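Local coordinates for protein Alpha/beta fold hydrolase (Pseudomonas aeruginosa, PDB 6I8W) that hydrolyses membrane phospholipids as a membrane-bound phospholipase A that acts as a virulence factor, and probably also has monoacylglycerol lipase activity, at residues Asp111-Ala123 / Met138-His150. Numbering follows the deposited sequence.
Sequences DVGTQAERVANFA and MGGHIAALYAARH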
ATOM      1  N   ASP A 111     -11.780   9.603  -1.053  1.00 42.26           N
ATOM      2  CA  ASP A 111     -11.080  10.099  -2.232  1.00 44.50           C
ATOM      3  C   ASP A 111      -9.628  10.426  -1.888  1.00 43.68           C
ATOM      4  O   ASP A 111      -9.306  10.697  -0.730  1.00 45.47           O
ATOM      5  CB  ASP A 111     -11.775  11.342  -2.789  1.00 45.03           C
ATOM      6  CG  ASP A 111     -11.640  12.531  -1.871  1.00 52.26           C
ATOM      7  OD1 ASP A 111     -12.460  12.663  -0.937  1.00 51.07           O
ATOM      8  OD2 ASP A 111     -10.683  13.313  -2.054  1.00 55.20           O
ATOM      9  N   VAL A 112      -8.755  10.436  -2.887  1.00 46.59           N
ATOM     10  CA  VAL A 112      -7.319  10.558  -2.623  1.00 39.64           C
ATOM     11  C   VAL A 112      -6.956  11.954  -2.105  1.00 42.89           C
ATOM     12  O   VAL A 112      -5.942  12.133  -1.430  1.00 41.68           O
ATOM     13  CB  VAL A 112      -6.489  10.236  -3.878  1.00 37.44           C
ATOM     14  CG1 VAL A 112      -6.602   8.761  -4.217  1.00 40.56           C
ATOM     15  CG2 VAL A 112      -6.929  11.108  -5.061  1.00 39.55           C
ATOM     16  N   GLY A 113      -7.779  12.945  -2.435  1.00 42.32           N
ATOM     17  CA  GLY A 113      -7.568  14.296  -1.941  1.00 47.85           C
ATOM     18  C   GLY A 113      -7.766  14.409  -0.435  1.00 48.10           C
ATOM     19  O   GLY A 113      -6.918  14.940   0.280  1.00 46.80           O
ATOM     20  N   THR A 114      -8.891  13.893   0.047  1.00 46.96           N
ATOM     21  CA  THR A 114      -9.158  13.815   1.478  1.00 44.78           C
ATOM     22  C   THR A 114      -8.094  12.938   2.175  1.00 42.64           C
ATOM     23  O   THR A 114      -7.579  13.280   3.238  1.00 39.52           O
ATOM     24  CB  THR A 114     -10.572  13.251   1.736  1.00 47.35           C
ATOM     25  OG1 THR A 114     -11.529  14.033   1.015  1.00 46.94           O
ATOM     26  CG2 THR A 114     -10.914  13.263   3.217  1.00 43.72           C
ATOM     27  N   GLN A 115      -7.746  11.815   1.561  1.00 37.88           N
ATOM     28  CA  GLN A 115      -6.741  10.932   2.158  1.00 38.82           C
ATOM     29  C   GLN A 115      -5.370  11.626   2.266  1.00 40.73           C
ATOM     30  O   GLN A 115      -4.686  11.483   3.273  1.00 35.89           O
ATOM     31  CB  GLN A 115      -6.628   9.638   1.347  1.00 38.55           C
ATOM     32  CG  GLN A 115      -7.852   8.724   1.444  1.00 38.94           C
ATOM     33  CD  GLN A 115      -7.885   7.921   2.753  1.00 40.67           C
ATOM     34  OE1 GLN A 115      -7.724   8.466   3.843  1.00 43.87           O
ATOM     35  NE2 GLN A 115      -8.062   6.619   2.633  1.00 37.75           N
ATOM     36  N   ALA A 116      -4.989  12.411   1.260  1.00 39.65           N
ATOM     37  CA  ALA A 116      -3.702  13.115   1.308  1.00 41.26           C
ATOM     38  C   ALA A 116      -3.650  14.098   2.487  1.00 38.54           C
ATOM     39  O   ALA A 116      -2.609  14.266   3.116  1.00 37.66           O
ATOM     40  CB  ALA A 116      -3.428  13.843  -0.007  1.00 40.41           C
ATOM     41  N   GLU A 117      -4.773  14.738   2.803  1.00 38.58           N
ATOM     42  CA  GLU A 117      -4.795  15.624   3.963  1.00 41.21           C
ATOM     43  C   GLU A 117      -4.698  14.845   5.286  1.00 41.83           C
ATOM     44  O   GLU A 117      -4.047  15.299   6.225  1.00 39.03           O
ATOM     45  CB  GLU A 117      -6.052  16.495   3.954  1.00 42.52           C
ATOM     46  CG  GLU A 117      -6.053  17.482   2.816  1.00 57.21           C
ATOM     47  CD  GLU A 117      -4.691  18.136   2.626  1.00 68.15           C
ATOM     48  OE1 GLU A 117      -4.189  18.773   3.578  1.00 75.06           O
ATOM     49  OE2 GLU A 117      -4.115  17.993   1.525  1.00 63.27           O
ATOM     50  N   ARG A 118      -5.332  13.680   5.358  1.00 41.84           N
ATOM     51  CA  ARG A 118      -5.207  12.834   6.544  1.00 40.00           C
ATOM     52  C   ARG A 118      -3.745  12.399   6.758  1.00 39.47           C
ATOM     53  O   ARG A 118      -3.269  12.332   7.895  1.00 37.26           O
ATOM     54  CB  ARG A 118      -6.122  11.598   6.431  1.00 37.07           C
ATOM     55  CG  ARG A 118      -7.646  11.925   6.371  1.00 39.61           C
ATOM     56  CD  ARG A 118      -8.502  10.655   6.531  1.00 38.33           C
ATOM     57  NE  ARG A 118      -9.935  10.953   6.509  1.00 43.30           N
ATOM     58  CZ  ARG A 118     -10.771  10.575   5.544  1.00 45.96           C
ATOM     59  NH1 ARG A 118     -10.314   9.876   4.510  1.00 39.96           N
ATOM     60  NH2 ARG A 118     -12.066  10.897   5.613  1.00 44.47           N
ATOM     61  N   VAL A 119      -3.039  12.094   5.672  1.00 34.15           N
ATOM     62  CA  VAL A 119      -1.649  11.647   5.784  1.00 35.16           C
ATOM     63  C   VAL A 119      -0.772  12.791   6.300  1.00 34.04           C
ATOM     64  O   VAL A 119       0.095  12.586   7.152  1.00 35.43           O
ATOM     65  CB  VAL A 119      -1.091  11.133   4.445  1.00 31.88           C
ATOM     66  CG1 VAL A 119       0.391  10.808   4.585  1.00 31.04           C
ATOM     67  CG2 VAL A 119      -1.848   9.899   3.975  1.00 30.90           C
ATOM     68  N   ALA A 120      -1.012  13.999   5.803  1.00 33.49           N
ATOM     69  CA  ALA A 120      -0.286  15.167   6.296  1.00 37.32           C
ATOM     70  C   ALA A 120      -0.586  15.419   7.777  1.00 39.71           C
ATOM     71  O   ALA A 120       0.316  15.712   8.556  1.00 40.29           O
ATOM     72  CB  ALA A 120      -0.625  16.390   5.477  1.00 41.98           C
ATOM     73  N   ASN A 121      -1.854  15.308   8.161  1.00 38.05           N
ATOM     74  CA  ASN A 121      -2.230  15.441   9.566  1.00 36.62           C
ATOM     75  C   ASN A 121      -1.594  14.331  10.424  1.00 38.37           C
ATOM     76  O   ASN A 121      -1.231  14.558  11.582  1.00 34.17           O
ATOM     77  CB  ASN A 121      -3.759  15.398   9.727  1.00 36.42           C
ATOM     78  CG  ASN A 121      -4.453  16.615   9.133  1.00 50.89           C
ATOM     79  OD1 ASN A 121      -3.834  17.651   8.917  1.00 48.94           O
ATOM     80  ND2 ASN A 121      -5.751  16.484   8.861  1.00 52.56           N
ATOM     81  N   PHE A 122      -1.487  13.136   9.856  1.00 32.01           N
ATOM     82  CA  PHE A 122      -0.824  12.015  10.530  1.00 37.34           C
ATOM     83  C   PHE A 122       0.670  12.295  10.763  1.00 35.21           C
ATOM     84  O   PHE A 122       1.198  12.027  11.837  1.00 35.92           O
ATOM     85  CB  PHE A 122      -1.002  10.720   9.720  1.00 31.71           C
ATOM     86  CG  PHE A 122      -0.078   9.581  10.148  1.00 29.94           C
ATOM     87  CD1 PHE A 122      -0.394   8.764  11.230  1.00 30.86           C
ATOM     88  CD2 PHE A 122       1.086   9.315   9.442  1.00 27.46           C
ATOM     89  CE1 PHE A 122       0.454   7.702  11.603  1.00 29.16           C
ATOM     90  CE2 PHE A 122       1.940   8.263   9.816  1.00 29.52           C
ATOM     91  CZ  PHE A 122       1.624   7.466  10.890  1.00 30.40           C
ATOM     92  N   ALA A 123       1.351  12.822   9.755  1.00 33.01           N
ATOM     93  CA  ALA A 123       2.766  13.139   9.918  1.00 35.54           C
ATOM     94  C   ALA A 123       2.948  14.137  11.069  1.00 40.25           C
ATOM     95  O   ALA A 123       3.816  13.951  11.922  1.00 36.22           O
ATOM     96  CB  ALA A 123       3.361  13.688   8.609  1.00 37.52           C
ATOM     97  N   MET A 138      -2.814   3.418  -5.483  1.00 35.04           N
ATOM     98  CA  MET A 138      -3.671   4.433  -4.844  1.00 32.64           C
ATOM     99  C   MET A 138      -2.870   5.295  -3.846  1.00 36.81           C
ATOM    100  O   MET A 138      -3.093   6.495  -3.731  1.00 33.70           O
ATOM    101  CB  MET A 138      -4.854   3.783  -4.118  1.00 36.17           C
ATOM    102  CG  MET A 138      -5.760   4.802  -3.411  1.00 34.27           C
ATOM    103  SD  MET A 138      -6.908   4.047  -2.240  1.00 39.18           S
ATOM    104  CE  MET A 138      -5.779   3.527  -0.940  1.00 36.88           C
ATOM    105  N   GLY A 139      -1.944   4.665  -3.122  1.00 32.46           N
ATOM    106  CA  GLY A 139      -1.088   5.378  -2.184  1.00 28.93           C
ATOM    107  C   GLY A 139      -0.106   6.326  -2.873  1.00 32.65           C
ATOM    108  O   GLY A 139       0.290   7.350  -2.319  1.00 31.62           O
ATOM    109  N   GLY A 140       0.302   5.979  -4.089  1.00 30.79           N
ATOM    110  CA  GLY A 140       1.147   6.871  -4.874  1.00 29.98           C
ATOM    111  C   GLY A 140       0.350   8.071  -5.356  1.00 37.51           C
ATOM    112  O   GLY A 140       0.857   9.189  -5.411  1.00 34.32           O
ATOM    113  N   HIS A 141      -0.908   7.830  -5.715  1.00 35.35           N
ATOM    114  CA  HIS A 141      -1.811   8.906  -6.124  1.00 37.04           C
ATOM    115  C   HIS A 141      -1.919   9.926  -4.980  1.00 36.68           C
ATOM    116  O   HIS A 141      -1.781  11.136  -5.181  1.00 36.53           O
ATOM    117  CB  HIS A 141      -3.187   8.333  -6.495  1.00 33.78           C
ATOM    118  CG  HIS A 141      -4.079   9.293  -7.227  1.00 38.87           C
ATOM    119  ND1 HIS A 141      -5.291   8.916  -7.769  1.00 43.90           N
ATOM    120  CD2 HIS A 141      -3.931  10.608  -7.514  1.00 40.69           C
ATOM    121  CE1 HIS A 141      -5.852   9.960  -8.359  1.00 44.52           C
ATOM    122  NE2 HIS A 141      -5.050  10.999  -8.215  1.00 43.38           N
ATOM    123  N   ILE A 142      -2.137   9.405  -3.777  1.00 36.21           N
ATOM    124  CA  ILE A 142      -2.203  10.195  -2.548  1.00 35.21           C
ATOM    125  C   ILE A 142      -0.874  10.912  -2.228  1.00 36.24           C
ATOM    126  O   ILE A 142      -0.864  12.090  -1.871  1.00 34.28           O
ATOM    127  CB  ILE A 142      -2.590   9.279  -1.360  1.00 39.09           C
ATOM    128  CG1 ILE A 142      -4.058   8.826  -1.490  1.00 37.05           C
ATOM    129  CG2 ILE A 142      -2.321   9.964  -0.019  1.00 32.34           C
ATOM    130  CD1 ILE A 142      -4.387   7.588  -0.627  1.00 34.50           C
ATOM    131  N   ALA A 143       0.240  10.194  -2.346  1.00 30.86           N
ATOM    132  CA  ALA A 143       1.558  10.778  -2.071  1.00 33.57           C
ATOM    133  C   ALA A 143       1.860  11.942  -3.009  1.00 33.88           C
ATOM    134  O   ALA A 143       2.433  12.949  -2.604  1.00 34.76           O
ATOM    135  CB  ALA A 143       2.650   9.731  -2.201  1.00 30.10           C
ATOM    136  N   ALA A 144       1.505  11.789  -4.278  1.00 32.13           N
ATOM    137  CA  ALA A 144       1.759  12.861  -5.236  1.00 36.31           C
ATOM    138  C   ALA A 144       0.996  14.128  -4.842  1.00 43.34           C
ATOM    139  O   ALA A 144       1.537  15.228  -4.933  1.00 39.05           O
ATOM    140  CB  ALA A 144       1.386  12.427  -6.646  1.00 43.36           C
ATOM    141  N   LEU A 145      -0.243  13.978  -4.375  1.00 41.35           N
ATOM    142  CA  LEU A 145      -1.033  15.155  -3.988  1.00 46.33           C
ATOM    143  C   LEU A 145      -0.469  15.825  -2.734  1.00 41.12           C
ATOM    144  O   LEU A 145      -0.457  17.048  -2.630  1.00 42.38           O
ATOM    145  CB  LEU A 145      -2.503  14.792  -3.769  1.00 42.39           C
ATOM    146  CG  LEU A 145      -3.268  14.449  -5.044  1.00 44.48           C
ATOM    147  CD1 LEU A 145      -4.680  13.985  -4.695  1.00 51.47           C
ATOM    148  CD2 LEU A 145      -3.289  15.636  -6.014  1.00 45.50           C
ATOM    149  N   TYR A 146      -0.014  15.019  -1.784  1.00 36.92           N
ATOM    150  CA  TYR A 146       0.661  15.538  -0.599  1.00 35.28           C
ATOM    151  C   TYR A 146       1.856  16.400  -1.031  1.00 38.88           C
ATOM    152  O   TYR A 146       2.003  17.545  -0.585  1.00 39.36           O
ATOM    153  CB  TYR A 146       1.098  14.359   0.293  1.00 36.28           C
ATOM    154  CG  TYR A 146       1.666  14.665   1.675  1.00 37.36           C
ATOM    155  CD1 TYR A 146       2.064  15.941   2.047  1.00 47.41           C
ATOM    156  CD2 TYR A 146       1.833  13.642   2.599  1.00 40.26           C
ATOM    157  CE1 TYR A 146       2.599  16.189   3.312  1.00 43.88           C
ATOM    158  CE2 TYR A 146       2.357  13.881   3.857  1.00 39.01           C
ATOM    159  CZ  TYR A 146       2.745  15.151   4.206  1.00 43.93           C
ATOM    160  OH  TYR A 146       3.269  15.368   5.464  1.00 42.77           O
ATOM    161  N   ALA A 147       2.696  15.853  -1.909  1.00 40.83           N
ATOM    162  CA  ALA A 147       3.883  16.564  -2.390  1.00 43.76           C
ATOM    163  C   ALA A 147       3.533  17.850  -3.139  1.00 48.04           C
ATOM    164  O   ALA A 147       4.277  18.830  -3.074  1.00 47.34           O
ATOM    165  CB  ALA A 147       4.735  15.647  -3.287  1.00 36.36           C
ATOM    166  N   ALA A 148       2.412  17.847  -3.858  1.00 41.45           N
ATOM    167  CA  ALA A 148       2.010  19.024  -4.630  1.00 43.73           C
ATOM    168  C   ALA A 148       1.423  20.084  -3.714  1.00 46.56           C
ATOM    169  O   ALA A 148       1.555  21.278  -3.964  1.00 53.16           O
ATOM    170  CB  ALA A 148       1.010  18.644  -5.714  1.00 45.79           C
ATOM    171  N   ARG A 149       0.769  19.635  -2.646  1.00 45.73           N
ATOM    172  CA  ARG A 149       0.074  20.538  -1.729  1.00 54.53           C
ATOM    173  C   ARG A 149       0.953  21.066  -0.601  1.00 52.74           C
ATOM    174  O   ARG A 149       0.738  22.163  -0.105  1.00 57.03           O
ATOM    175  CB  ARG A 149      -1.142  19.838  -1.128  1.00 55.93           C
ATOM    176  CG  ARG A 149      -2.252  19.580  -2.119  1.00 60.34           C
ATOM    177  CD  ARG A 149      -3.284  18.657  -1.512  1.00 60.21           C
ATOM    178  NE  ARG A 149      -4.434  18.456  -2.386  1.00 58.93           N
ATOM    179  CZ  ARG A 149      -5.467  17.687  -2.069  1.00 62.69           C
ATOM    180  NH1 ARG A 149      -5.475  17.041  -0.907  1.00 57.20           N
ATOM    181  NH2 ARG A 149      -6.483  17.555  -2.911  1.00 61.08           N
ATOM    182  N   HIS A 150       1.953  20.294  -0.203  1.00 45.11           N
ATOM    183  CA  HIS A 150       2.795  20.688   0.921  1.00 47.56           C
ATOM    184  C   HIS A 150       4.261  20.570   0.572  1.00 48.48           C
ATOM    185  O   HIS A 150       4.965  19.765   1.170  1.00 48.81           O
ATOM    186  CB  HIS A 150       2.490  19.826   2.155  1.00 55.37           C
ATOM    187  CG  HIS A 150       1.064  19.892   2.606  1.00 54.67           C
ATOM    188  ND1 HIS A 150       0.550  20.972   3.293  1.00 64.94           N
ATOM    189  CD2 HIS A 150       0.041  19.017   2.465  1.00 55.86           C
ATOM    190  CE1 HIS A 150      -0.726  20.755   3.560  1.00 67.36           C
ATOM    191  NE2 HIS A 150      -1.059  19.579   3.066  1.00 66.19           N
TER
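A116 and I142 mark where helices 112-123 and 138-149 come nearest, their CA atoms 5.1 Å apart, and around them the packing is close and apolar. The methyl of A116 drops as a knob among I142, L145, Y146 and R149, while I142 enters the reciprocal hole of V112, Q115, A116 and V119, its CD1 reaching Q115 CB. One turn earlier V112 wedges between H141, I142, L145 and M138. Its CG2, placed between the backbone N and the carbonyl carbon, stands over the centre of the H141 ring, 3.6 Å from the centroid, in a CH-pi contact; the ring is fixed from elsewhere by a hydrogen bond from NE2 to the carbonyl of I237. In the alpha/beta hydrolase fold, helix 138-149 starts within the probable nucleophile elbow, to which G139 belongs, and the neighbouring helix 112-123 crosses it at -67° on the same side of the sheet, V119 and A143 both touching strand 64-68. Toward the C-terminal end, A120 CB lies off-centre over one face of Y146, whose OH is hydrogen-bonded to Q153 OE1. The solvent side is polar and looser. There R149, extended from CG to NE, sends NH1 both to G113 O (2.8 Å), nearly in the guanidinium plane, and to the anti lone pair of E117 OE2 (2.9 Å), a salt bridge. E117 OE1 accepts from H150 NE2 at 3.3 Å through its syn lone pair, in the imidazole plane.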